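Local atomic coordinates of putative metal binding protein RUMGNA_00854 (Ruminococcus gnavus, PDB entry 3U7Z), a protein that binds calcium ions in the crystal and is probably a metal-binding protein, though its biological role is unknown. Residues E6-V11 and V87-A92; T12-D17 and E94-E99; L51-V56 and T80-T85. One frame throughout, in Å; residues are numbered along the deposited sequence. Where two conformers were deposited one is given.

Contact 1 of 3, residues E6-V11 and V87-A92; sequences EKHITV and VSDGDA. With CA (calcium ion), chain G.
Asp89 meets the beginning of strand 7-14 with both oxygens at work. OD1 accepts the backbone N of His8 at 2.9 Å, a nearly straight bond made on its anti side, while OD2 binds a calcium ion at 2.2 Å. With CG anti to the Asp89 N (chi1 -173°), the carboxylate lies alongside the His8 side chain, one oxygen for each partner; ring and carboxylate planes are turned 68° apart. The imidazole itself is engaged elsewhere, its ND1 bonded to Asp26. Beyond this pair the backbones zip together: Gly90 N donates to His8 O at 2.8 Å, and Thr10 N reaches Asp91 O in the carbonyl plane at 3.0 Å. A water joins Thr10 OG1 to that same Asp91 O. On the inner side the Ile9 and Val87 side chains cross at about a right angle, CG2 of the first 3.7 Å from CG1 of the second, and both lean on Val35 of helix 32-38. Lys7 lays its aliphatic chain along 87-89, CD lying 3.4 Å from Val87 O, before bending to hand NZ to Ala29 O. Replacing this lysine by an alanine removes the long chain, which would probably leave Ala29 O without that donor and open a gap beside Val87 and Asp89. Behind the first shell, a type II turn from Ser88 to Asp91 sets the geometry. Gly90 occupies its third position with a positive phi (88°), at which a CB would jam against the carbonyl O of Asp89, so glycine suits the place. Asp91 OD2 secures the turn by accepting Ser88 N from above its carboxylate plane. A single aspartate thus ties the strand backbone to a metal, and the calcium would probably offset the negative charge of the carboxylate.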
ATOM      1  N   GLU A   6     -12.061 -15.355  -5.435  1.00 28.47           N
ATOM      2  CA  GLU A   6     -12.181 -14.170  -4.583  1.00 25.48           C
ATOM      3  C   GLU A   6     -11.409 -14.358  -3.235  1.00 22.07           C
ATOM      4  O   GLU A   6     -11.589 -15.328  -2.501  1.00 22.06           O
ATOM      5  CB  GLU A   6     -13.660 -13.840  -4.371  1.00 26.61           C
ATOM      6  CG  GLU A   6     -13.941 -12.402  -4.011  1.00 28.59           C
ATOM      7  CD  GLU A   6     -15.401 -12.192  -3.668  1.00 28.58           C
ATOM      8  OE1 GLU A   6     -15.779 -12.382  -2.508  1.00 25.75           O
ATOM      9  OE2 GLU A   6     -16.169 -11.800  -4.546  1.00 33.94           O
ATOM     10  N   LYS A   7     -10.570 -13.375  -2.919  1.00 18.39           N
ATOM     11  CA  LYS A   7      -9.760 -13.325  -1.709  1.00 14.76           C
ATOM     12  C   LYS A   7     -10.292 -12.155  -0.883  1.00 13.98           C
ATOM     13  O   LYS A   7     -10.690 -11.134  -1.449  1.00 18.50           O
ATOM     14  CB  LYS A   7      -8.325 -13.062  -2.109  1.00 15.99           C
ATOM     15  CG  LYS A   7      -7.743 -14.181  -2.977  1.00 20.45           C
ATOM     16  CD  LYS A   7      -6.370 -13.807  -3.444  1.00 26.04           C
ATOM     17  CE  LYS A   7      -5.929 -14.575  -4.689  1.00 31.28           C
ATOM     18  NZ  LYS A   7      -6.513 -13.930  -5.909  1.00 34.05           N
ATOM     19  N   HIS A   8     -10.257 -12.314   0.423  1.00 11.41           N
ATOM     20  CA  HIS A   8     -10.724 -11.281   1.344  1.00 11.65           C
ATOM     21  C   HIS A   8      -9.509 -10.780   2.085  1.00 12.31           C
ATOM     22  O   HIS A   8      -8.879 -11.520   2.827  1.00 14.20           O
ATOM     23  CB  HIS A   8     -11.745 -11.923   2.302  1.00 14.02           C
ATOM     24  CG  HIS A   8     -12.814 -12.681   1.587  1.00 15.99           C
ATOM     25  ND1 HIS A   8     -13.746 -12.064   0.793  1.00 21.79           N
ATOM     26  CD2 HIS A   8     -12.998 -14.012   1.419  1.00 19.89           C
ATOM     27  CE1 HIS A   8     -14.509 -12.984   0.212  1.00 18.53           C
ATOM     28  NE2 HIS A   8     -14.066 -14.172   0.570  1.00 22.19           N
ATOM     29  N   ILE A   9      -9.226  -9.507   1.866  1.00 11.93           N
ATOM     30  CA  ILE A   9      -8.059  -8.894   2.483  1.00 12.63           C
ATOM     31  C   ILE A   9      -8.386  -7.564   3.134  1.00 11.79           C
ATOM     32  O   ILE A   9      -9.437  -6.966   2.908  1.00 14.96           O
ATOM     33  CB  ILE A   9      -6.899  -8.725   1.497  1.00 13.39           C
ATOM     34  CG1 ILE A   9      -7.164  -7.642   0.491  1.00 14.95           C
ATOM     35  CG2 ILE A   9      -6.652 -10.023   0.753  1.00 14.53           C
ATOM     36  CD1 ILE A   9      -5.953  -7.218  -0.258  1.00 18.70           C
ATOM     37  N   THR A  10      -7.463  -7.122   3.967  1.00 10.17           N
ATOM     38  CA  THR A  10      -7.567  -5.769   4.530  1.00  9.60           C
ATOM     39  C   THR A  10      -6.305  -4.989   4.245  1.00  9.53           C
ATOM     40  O   THR A  10      -5.237  -5.569   4.119  1.00 10.22           O
ATOM     41  CB  THR A  10      -7.801  -5.771   6.038  1.00 13.18           C
ATOM     42  OG1 THR A  10      -6.752  -6.384   6.732  1.00 16.91           O
ATOM     43  CG2 THR A  10      -9.011  -6.572   6.377  1.00 17.31           C
ATOM     44  N   VAL A  11      -6.477  -3.692   4.011  1.00  8.34           N
ATOM     45  CA  VAL A  11      -5.380  -2.756   3.844  1.00  8.28           C
ATOM     46  C   VAL A  11      -5.623  -1.660   4.857  1.00  8.53           C
ATOM     47  O   VAL A  11      -6.659  -0.996   4.820  1.00  9.99           O
ATOM     48  CB  VAL A  11      -5.346  -2.187   2.453  1.00 10.35           C
ATOM     49  CG1 VAL A  11      -4.201  -1.166   2.330  1.00 11.76           C
ATOM     50  CG2 VAL A  11      -5.223  -3.311   1.414  1.00 12.18           C
ATOM     51  N   VAL A  87      -1.259 -11.205  -3.628  1.00 14.54           N
ATOM     52  CA  VAL A  87      -2.325 -11.153  -2.617  1.00 14.11           C
ATOM     53  C   VAL A  87      -2.803 -12.578  -2.306  1.00 11.20           C
ATOM     54  O   VAL A  87      -3.001 -13.382  -3.223  1.00 14.59           O
ATOM     55  CB  VAL A  87      -3.440 -10.251  -3.174  1.00 16.63           C
ATOM     56  CG1 VAL A  87      -4.806 -10.405  -2.480  1.00 19.44           C
ATOM     57  CG2 VAL A  87      -2.944  -8.793  -3.115  1.00 21.55           C
ATOM     58  N   SER A  88      -2.984 -12.893  -1.023  1.00  9.47           N
ATOM     59  CA  SER A  88      -3.547 -14.172  -0.559  1.00  8.21           C
ATOM     60  C   SER A  88      -4.779 -13.914   0.250  1.00  8.66           C
ATOM     61  O   SER A  88      -4.895 -12.887   0.927  1.00  9.45           O
ATOM     62  CB  SER A  88      -2.526 -14.886   0.319  1.00  9.51           C
ATOM     63  OG  SER A  88      -1.336 -15.166  -0.385  1.00 11.71           O
ATOM     64  N   ASP A  89      -5.698 -14.879   0.203  1.00 10.34           N
ATOM     65  CA  ASP A  89      -6.884 -14.803   1.029  1.00 10.49           C
ATOM     66  C   ASP A  89      -6.470 -14.639   2.485  1.00 11.70           C
ATOM     67  O   ASP A  89      -5.630 -15.367   3.004  1.00 14.42           O
ATOM     68  CB  ASP A  89      -7.780 -16.027   0.815  1.00 12.27           C
ATOM     69  CG  ASP A  89      -9.089 -15.922   1.528  1.00 13.43           C
ATOM     70  OD1 ASP A  89      -9.680 -14.837   1.634  1.00 15.66           O
ATOM     71  OD2 ASP A  89      -9.577 -17.009   1.966  1.00 17.78           O
ATOM     72  N   GLY A  90      -7.120 -13.703   3.158  1.00 12.97           N
ATOM     73  CA  GLY A  90      -6.868 -13.477   4.566  1.00 13.35           C
ATOM     74  C   GLY A  90      -5.746 -12.506   4.863  1.00 13.53           C
ATOM     75  O   GLY A  90      -5.524 -12.180   6.023  1.00 15.14           O
ATOM     76  N   ASP A  91      -5.055 -12.019   3.842  1.00 10.24           N
ATOM     77  CA  ASP A  91      -3.943 -11.109   4.079  1.00 10.49           C
ATOM     78  C   ASP A  91      -4.386  -9.824   4.699  1.00  9.06           C
ATOM     79  O   ASP A  91      -5.448  -9.291   4.384  1.00 10.52           O
ATOM     80  CB  ASP A  91      -3.201 -10.745   2.787  1.00 10.14           C
ATOM     81  CG  ASP A  91      -2.202 -11.785   2.304  1.00 12.69           C
ATOM     82  OD1 ASP A  91      -1.834 -12.707   3.055  1.00 14.91           O
ATOM     83  OD2 ASP A  91      -1.750 -11.624   1.154  1.00 12.20           O
ATOM     84  N   ALA A  92      -3.515  -9.301   5.542  1.00 10.89           N
ATOM     85  CA  ALA A  92      -3.649  -7.922   6.075  1.00  9.57           C
ATOM     86  C   ALA A  92      -2.371  -7.174   5.681  1.00  9.63           C
ATOM     87  O   ALA A  92      -1.263  -7.621   6.020  1.00 11.49           O
ATOM     88  CB  ALA A  92      -3.786  -7.956   7.591  1.00 11.58           C
TER
HETATM   89 CA    CA G 139      -9.909 -19.220   1.971  0.50 19.56          CA
HETATM   90  O   HOH W   1      -7.242  -9.357   6.701  1.00 25.88           O

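Contact 2 of 3, residues T12-D17 and E94-E99; sequences TVIHGD and ELTLKE
Val13 and Leu95 face the same way from neighbouring parallel strands, whose axes here run 4.7 Å apart and only 8° off parallel. This is the tight part. Leu95 N donates to Thr12 O and Ile14 N to Leu95 O, each at 2.8 Å, and Leu97 N follows with a longer bond to Ile14 O. Beta-branched valine suits the extended backbone, and with Leu95 it buries a hydrocarbon face against Val56 of strand 52-56. Val13 CG1 also lies 3.5 Å above one face of the His15 ring, which is held by Glu59 and by Asp57 of a further calcium site. On the other face, partly open to solvent, Thr12, Ile14, Glu94 and Thr96 mix polar and apolar groups: Ile14 CD1, in one of two conformers, rests 3.8 Å from Glu94 CB, while the Glu94 carboxylate turns away to Thr72. Past Ile14 the pairing loosens. Strand 7-14 has ended, a water bridges His15 O and Leu97 O, and Leu97, its CG opposite its own N (chi1 -167°), lays CD2 against the CA of Gly16. Parallel first and last strands in a sheet of order 2-1-5-3-4, with helix 32-38, are consistent with a ubiquitin-like beta-grasp fold.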
ATOM      1  N   THR A  12      -4.667  -1.451   5.756  1.00  7.70           N
ATOM      2  CA  THR A  12      -4.748  -0.378   6.732  1.00  8.10           C
ATOM      3  C   THR A  12      -3.749   0.698   6.371  1.00  7.79           C
ATOM      4  O   THR A  12      -2.595   0.402   6.088  1.00  8.85           O
ATOM      5  CB  THR A  12      -4.476  -0.889   8.140  1.00 10.43           C
ATOM      6  OG1 THR A  12      -5.417  -1.920   8.470  1.00 11.70           O
ATOM      7  CG2 THR A  12      -4.585   0.204   9.170  1.00 12.74           C
ATOM      8  N   VAL A  13      -4.232   1.926   6.263  1.00  7.74           N
ATOM      9  CA  VAL A  13      -3.419   3.076   5.997  1.00  7.67           C
ATOM     10  C   VAL A  13      -3.103   3.769   7.295  1.00  7.66           C
ATOM     11  O   VAL A  13      -4.011   4.174   7.993  1.00 10.26           O
ATOM     12  CB  VAL A  13      -4.074   4.016   5.005  1.00  8.46           C
ATOM     13  CG1 VAL A  13      -3.218   5.217   4.735  1.00  9.63           C
ATOM     14  CG2 VAL A  13      -4.450   3.256   3.724  1.00  9.38           C
ATOM     15  N   ILE A  14      -1.826   3.897   7.596  1.00  8.98           N
ATOM     16  CA  ILE A  14      -1.363   4.605   8.803  0.50 10.03           C
ATOM     17  C   ILE A  14      -0.758   5.935   8.347  1.00  9.54           C
ATOM     18  O   ILE A  14       0.322   6.020   7.759  1.00 10.62           O
ATOM     19  CB  ILE A  14      -0.415   3.779   9.675  0.50 10.51           C
ATOM     20  CG1 ILE A  14      -1.064   2.455  10.105  0.50 12.08           C
ATOM     21  CG2 ILE A  14      -0.078   4.516  10.954  0.50 12.58           C
ATOM     22  CD1 ILE A  14      -0.822   1.308   9.175  0.50 12.06           C
ATOM     23  N   HIS A  15      -1.547   6.954   8.573  1.00 10.20           N
ATOM     24  CA  HIS A  15      -1.280   8.282   8.132  1.00 10.46           C
ATOM     25  C   HIS A  15      -0.175   8.956   8.983  1.00 12.17           C
ATOM     26  O   HIS A  15       0.198   8.486  10.071  1.00 12.21           O
ATOM     27  CB  HIS A  15      -2.583   9.119   8.113  1.00 10.84           C
ATOM     28  CG  HIS A  15      -3.488   8.802   6.958  1.00 10.21           C
ATOM     29  ND1 HIS A  15      -3.188   9.202   5.674  1.00 11.04           N
ATOM     30  CD2 HIS A  15      -4.616   8.051   6.870  1.00 12.18           C
ATOM     31  CE1 HIS A  15      -4.150   8.795   4.853  1.00 10.99           C
ATOM     32  NE2 HIS A  15      -5.026   8.074   5.552  1.00 11.86           N
ATOM     33  N   GLY A  16       0.234  10.123   8.489  1.00 12.74           N
ATOM     34  CA  GLY A  16       1.254  10.942   9.136  1.00 15.09           C
ATOM     35  C   GLY A  16       0.900  11.355  10.545  1.00 15.41           C
ATOM     36  O   GLY A  16       1.808  11.453  11.350  1.00 21.08           O
ATOM     37  N   ASP A  17      -0.394  11.567  10.834  1.00 14.67           N
ATOM     38  CA  ASP A  17      -0.867  11.969  12.170  1.00 15.87           C
ATOM     39  C   ASP A  17      -1.349  10.780  13.028  1.00 18.47           C
ATOM     40  O   ASP A  17      -2.048  11.009  14.039  1.00 19.50           O
ATOM     41  CB  ASP A  17      -1.979  13.001  12.069  1.00 17.54           C
ATOM     42  CG  ASP A  17      -3.262  12.446  11.456  1.00 19.08           C
ATOM     43  OD1 ASP A  17      -3.280  11.278  11.014  1.00 21.58           O
ATOM     44  OD2 ASP A  17      -4.283  13.163  11.396  1.00 25.14           O
ATOM     45  N   GLU A  94      -0.453  -3.264   5.379  1.00  8.28           N
ATOM     46  CA  GLU A  94      -0.447  -1.890   5.902  1.00  9.32           C
ATOM     47  C   GLU A  94       0.350  -1.014   4.932  1.00  8.29           C
ATOM     48  O   GLU A  94       1.360  -1.469   4.335  1.00  8.87           O
ATOM     49  CB  GLU A  94       0.147  -1.828   7.320  1.00  9.78           C
ATOM     50  CG  GLU A  94      -0.454  -2.858   8.254  1.00 11.84           C
ATOM     51  CD  GLU A  94       0.107  -4.305   8.129  1.00 11.25           C
ATOM     52  OE1 GLU A  94       1.329  -4.481   7.902  1.00 13.52           O
ATOM     53  OE2 GLU A  94      -0.666  -5.277   8.335  1.00 13.98           O
ATOM     54  N   LEU A  95      -0.080   0.224   4.798  1.00  7.72           N
ATOM     55  CA  LEU A  95       0.667   1.292   4.081  1.00  8.05           C
ATOM     56  C   LEU A  95       0.917   2.374   5.135  1.00  7.46           C
ATOM     57  O   LEU A  95      -0.015   2.969   5.664  1.00  7.30           O
ATOM     58  CB  LEU A  95      -0.120   1.866   2.910  1.00  9.29           C
ATOM     59  CG  LEU A  95      -0.441   0.851   1.845  1.00 14.32           C
ATOM     60  CD1 LEU A  95      -1.473   1.343   0.862  1.00 17.02           C
ATOM     61  CD2 LEU A  95       0.745   0.391   1.136  1.00 19.84           C
ATOM     62  N   THR A  96       2.185   2.614   5.474  1.00  8.06           N
ATOM     63  CA  THR A  96       2.556   3.511   6.539  1.00  8.20           C
ATOM     64  C   THR A  96       3.411   4.614   6.010  1.00  7.64           C
ATOM     65  O   THR A  96       4.340   4.382   5.282  1.00  8.81           O
ATOM     66  CB  THR A  96       3.362   2.781   7.629  1.00 10.11           C
ATOM     67  OG1 THR A  96       2.580   1.690   8.074  1.00 12.69           O
ATOM     68  CG2 THR A  96       3.677   3.671   8.816  1.00 12.06           C
ATOM     69  N   LEU A  97       3.084   5.822   6.429  1.00  8.91           N
ATOM     70  CA  LEU A  97       3.918   6.977   6.100  1.00  8.92           C
ATOM     71  C   LEU A  97       5.119   7.004   7.025  1.00  8.99           C
ATOM     72  O   LEU A  97       4.962   7.238   8.203  1.00 12.32           O
ATOM     73  CB  LEU A  97       3.143   8.277   6.113  1.00  9.69           C
ATOM     74  CG  LEU A  97       3.843   9.485   5.495  1.00 12.02           C
ATOM     75  CD1 LEU A  97       4.250   9.328   4.071  1.00 13.21           C
ATOM     76  CD2 LEU A  97       2.992  10.725   5.685  1.00 16.84           C
ATOM     77  N   LYS A  98       6.322   6.823   6.447  1.00 10.61           N
ATOM     78  CA  LYS A  98       7.551   6.796   7.186  1.00 10.26           C
ATOM     79  C   LYS A  98       8.346   8.047   6.849  1.00 10.95           C
ATOM     80  O   LYS A  98       8.125   8.708   5.863  1.00 12.02           O
ATOM     81  CB  LYS A  98       8.345   5.528   6.878  1.00 11.56           C
ATOM     82  CG  LYS A  98       7.736   4.255   7.380  1.00 12.14           C
ATOM     83  CD  LYS A  98       8.659   3.021   7.158  1.00 13.38           C
ATOM     84  CE  LYS A  98       7.992   1.739   7.661  1.00 16.15           C
ATOM     85  NZ  LYS A  98       8.608   0.477   7.137  1.00 18.92           N
ATOM     86  N   GLU A  99       9.336   8.332   7.692  1.00 13.23           N
ATOM     87  CA  GLU A  99      10.226   9.469   7.519  0.50 15.03           C
ATOM     88  C   GLU A  99      11.663   9.001   7.757  1.00 14.35           C
ATOM     89  O   GLU A  99      11.967   8.406   8.780  1.00 17.69           O
ATOM     90  CB  GLU A  99       9.895  10.617   8.483  0.50 18.90           C
ATOM     91  CG  GLU A  99       8.436  10.930   8.634  0.50 24.88           C
ATOM     92  CD  GLU A  99       8.223  12.264   9.308  0.50 31.05           C
ATOM     93  OE1 GLU A  99       8.477  12.354  10.533  0.50 34.41           O
ATOM     94  OE2 GLU A  99       7.822  13.213   8.603  0.50 33.35           O
TER
HETATM   95  O   HOH W   2       2.915   7.552  10.294  1.00 28.60           O

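Contact 3 of 3, residues L51-V56 and T80-T85; sequences LFITTV and TSADQT. With EDO (1,2-ethanediol), chain J.
Leu51 N and Ser81 OG grip one oxygen, Asp83 OD1, from opposite faces of its carboxylate. The Leu51 bond, 2.9 Å long and almost straight at 177°, crosses between the segments; the serine hydroxyl bonds from within its own loop at 2.7 Å. Asp83 CG sits between its backbone N and carbonyl carbon (chi1 54°), the crowded position, which brings the carboxylate back to Ser81 and the start of strand 52-56. A short acidic side chain suits this place, since it can fold back from within the 3-10 segment 82-83 and accept twice. Beside it, a 1,2-ethanediol, probably from the crystallisation liquor, fills in as a second bridge: its O2 accepts Ala82 N at 2.8 Å and donates to Leu51 O at 2.7 Å, and its O1 accepts Ile53 N at 2.9 Å. Deeper in, Ile53 CD1 touches the small methyl CB of Ala82 at 3.9 Å, and Ala82 in turn packs on Ile71 of strand 67-73. Between the two segments, then, direct polar contact rests on a single backbone-to-carboxylate bond, and the diol satisfies strand and loop backbone groups that water would probably serve in solution.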
ATOM      1  N   LEU A  51       6.217   0.062  -8.908  1.00 10.37           N
ATOM      2  CA  LEU A  51       5.465   1.239  -8.572  1.00 11.52           C
ATOM      3  C   LEU A  51       6.068   1.982  -7.389  1.00  8.43           C
ATOM      4  O   LEU A  51       6.384   1.349  -6.360  1.00 11.11           O
ATOM      5  CB  LEU A  51       4.036   0.799  -8.234  1.00 12.16           C
ATOM      6  CG  LEU A  51       2.995   1.896  -8.023  1.00 16.21           C
ATOM      7  CD1 LEU A  51       2.831   2.775  -9.274  1.00 19.67           C
ATOM      8  CD2 LEU A  51       1.626   1.310  -7.578  1.00 16.93           C
ATOM      9  N   PHE A  52       6.228   3.287  -7.531  1.00  8.67           N
ATOM     10  CA  PHE A  52       6.624   4.160  -6.444  1.00 10.13           C
ATOM     11  C   PHE A  52       5.353   4.912  -6.026  1.00  8.49           C
ATOM     12  O   PHE A  52       4.833   5.733  -6.750  1.00 10.09           O
ATOM     13  CB  PHE A  52       7.678   5.120  -6.986  1.00 12.19           C
ATOM     14  CG  PHE A  52       8.041   6.270  -6.091  1.00 15.83           C
ATOM     15  CD1 PHE A  52       8.142   6.137  -4.722  1.00 16.76           C
ATOM     16  CD2 PHE A  52       8.237   7.526  -6.657  1.00 22.07           C
ATOM     17  CE1 PHE A  52       8.509   7.223  -3.916  1.00 19.37           C
ATOM     18  CE2 PHE A  52       8.604   8.595  -5.876  1.00 22.59           C
ATOM     19  CZ  PHE A  52       8.719   8.426  -4.495  1.00 19.70           C
ATOM     20  N   ILE A  53       4.837   4.562  -4.870  1.00  8.32           N
ATOM     21  CA  ILE A  53       3.582   5.131  -4.309  1.00  8.62           C
ATOM     22  C   ILE A  53       3.913   6.427  -3.596  1.00  7.98           C
ATOM     23  O   ILE A  53       4.706   6.437  -2.628  1.00  9.66           O
ATOM     24  CB  ILE A  53       2.905   4.132  -3.344  1.00  9.41           C
ATOM     25  CG1 ILE A  53       2.449   2.893  -4.127  1.00 14.48           C
ATOM     26  CG2 ILE A  53       1.725   4.758  -2.584  1.00 10.92           C
ATOM     27  CD1 ILE A  53       1.921   1.809  -3.254  1.00 18.26           C
ATOM     28  N   THR A  54       3.292   7.508  -4.036  1.00  7.86           N
ATOM     29  CA  THR A  54       3.465   8.855  -3.525  1.00  9.16           C
ATOM     30  C   THR A  54       2.297   9.300  -2.642  1.00  8.08           C
ATOM     31  O   THR A  54       2.492  10.090  -1.739  1.00  9.47           O
ATOM     32  CB  THR A  54       3.690   9.840  -4.734  1.00 11.61           C
ATOM     33  OG1 THR A  54       2.591   9.707  -5.620  1.00 18.80           O
ATOM     34  CG2 THR A  54       5.051   9.538  -5.417  1.00 19.13           C
ATOM     35  N   THR A  55       1.094   8.841  -2.956  1.00  7.92           N
ATOM     36  CA  THR A  55      -0.113   9.269  -2.268  1.00  7.64           C
ATOM     37  C   THR A  55      -0.919   8.056  -1.901  1.00  6.91           C
ATOM     38  O   THR A  55      -1.117   7.166  -2.733  1.00  7.74           O
ATOM     39  CB  THR A  55      -0.976  10.196  -3.144  1.00  9.57           C
ATOM     40  OG1 THR A  55      -0.200  11.311  -3.538  1.00 13.14           O
ATOM     41  CG2 THR A  55      -2.266  10.684  -2.453  1.00 11.22           C
ATOM     42  N   VAL A  56      -1.373   8.012  -0.637  1.00  7.27           N
ATOM     43  CA  VAL A  56      -2.261   6.965  -0.185  1.00  7.10           C
ATOM     44  C   VAL A  56      -3.406   7.601   0.597  1.00  7.14           C
ATOM     45  O   VAL A  56      -3.173   8.392   1.497  1.00  7.47           O
ATOM     46  CB  VAL A  56      -1.533   5.948   0.755  1.00  7.38           C
ATOM     47  CG1 VAL A  56      -2.464   4.837   1.138  1.00  8.15           C
ATOM     48  CG2 VAL A  56      -0.302   5.372   0.039  1.00  7.54           C
ATOM     49  N   THR A  80       8.780  -6.518  -2.297  1.00 15.87           N
ATOM     50  CA  THR A  80       8.327  -6.270  -3.640  1.00 18.01           C
ATOM     51  C   THR A  80       7.604  -4.923  -3.707  1.00 15.01           C
ATOM     52  O   THR A  80       7.007  -4.464  -2.734  1.00 15.70           O
ATOM     53  CB  THR A  80       7.331  -7.381  -4.090  1.00 16.79           C
ATOM     54  OG1 THR A  80       6.372  -7.673  -3.032  1.00 16.39           O
ATOM     55  CG2 THR A  80       8.090  -8.675  -4.409  1.00 23.31           C
ATOM     56  N   SER A  81       7.655  -4.268  -4.862  1.00 15.53           N
ATOM     57  CA  SER A  81       6.782  -3.130  -5.117  1.00 13.19           C
ATOM     58  C   SER A  81       5.327  -3.618  -5.091  1.00 13.15           C
ATOM     59  O   SER A  81       5.027  -4.844  -5.240  1.00 13.69           O
ATOM     60  CB  SER A  81       7.058  -2.508  -6.498  1.00 14.92           C
ATOM     61  OG  SER A  81       6.919  -3.536  -7.461  1.00 17.96           O
ATOM     62  N   ALA A  82       4.415  -2.694  -4.911  1.00 13.29           N
ATOM     63  CA  ALA A  82       2.987  -3.086  -4.805  1.00 14.36           C
ATOM     64  C   ALA A  82       2.484  -3.874  -6.016  1.00 14.57           C
ATOM     65  O   ALA A  82       1.713  -4.818  -5.897  1.00 15.64           O
ATOM     66  CB  ALA A  82       2.079  -1.845  -4.563  1.00 16.70           C
ATOM     67  N   ASP A  83       2.917  -3.486  -7.202  1.00 15.64           N
ATOM     68  CA  ASP A  83       2.474  -4.148  -8.407  1.00 17.36           C
ATOM     69  C   ASP A  83       3.053  -5.563  -8.602  1.00 18.04           C
ATOM     70  O   ASP A  83       2.617  -6.246  -9.519  1.00 21.62           O
ATOM     71  CB  ASP A  83       2.701  -3.286  -9.658  1.00 18.20           C
ATOM     72  CG  ASP A  83       4.118  -2.797  -9.819  1.00 20.67           C
ATOM     73  OD1 ASP A  83       4.859  -2.531  -8.847  1.00 15.80           O
ATOM     74  OD2 ASP A  83       4.480  -2.574 -10.975  1.00 27.68           O
ATOM     75  N   GLN A  84       4.002  -5.985  -7.758  1.00 16.05           N
ATOM     76  CA  GLN A  84       4.599  -7.300  -7.780  1.00 18.19           C
ATOM     77  C   GLN A  84       4.367  -8.094  -6.468  1.00 18.38           C
ATOM     78  O   GLN A  84       5.024  -9.090  -6.214  1.00 19.10           O
ATOM     79  CB  GLN A  84       6.112  -7.135  -7.995  1.00 22.16           C
ATOM     80  CG  GLN A  84       6.453  -6.541  -9.370  1.00 27.20           C
ATOM     81  CD  GLN A  84       7.892  -6.013  -9.517  1.00 31.39           C
ATOM     82  OE1 GLN A  84       8.831  -6.543  -8.920  1.00 39.17           O
ATOM     83  NE2 GLN A  84       8.066  -4.968 -10.339  1.00 33.45           N
ATOM     84  N   THR A  85       3.462  -7.605  -5.619  1.00 15.39           N
ATOM     85  CA  THR A  85       3.197  -8.180  -4.282  1.00 14.69           C
ATOM     86  C   THR A  85       1.950  -9.054  -4.421  1.00 13.05           C
ATOM     87  O   THR A  85       0.878  -8.558  -4.645  1.00 13.90           O
ATOM     88  CB  THR A  85       2.994  -7.104  -3.231  1.00 13.35           C
ATOM     89  OG1 THR A  85       4.177  -6.287  -3.112  1.00 14.83           O
ATOM     90  CG2 THR A  85       2.692  -7.728  -1.880  1.00 15.87           C
TER
HETATM   91  C1  EDO J 145       5.906   1.699  -2.453  1.00 19.58           C
HETATM   92  O1  EDO J 145       6.488   2.850  -3.189  1.00 16.50           O
HETATM   93  C2  EDO J 145       6.181   0.315  -3.135  1.00 23.59           C
HETATM   94  O2  EDO J 145       5.314  -0.085  -4.283  1.00 14.21           O

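Overall arrangement
Contacts 1 and 2 both use strand 7-14: contact 1 joins it to the loop leading into strand 92-99, contact 2 to that strand itself. Their centres lie about 19 Å apart, and they touch through Val11 and Leu95. The centre of contact 3 is about 17 Å from that of contact 1 and about 14 Å from that of contact 2. It involves the small antiparallel sheet, whose Val56 packs on Val13 and Leu95 of contact 2. Along the chain contacts 1 and 2 cross, and contact 3 is nested inside the loops both close. The chain's two ends thus form neighbouring inner strands of what is probably a beta-grasp sheet, enclosing the calcium ligands Glu37, Asn40, Val42 and Asp43 in sequence.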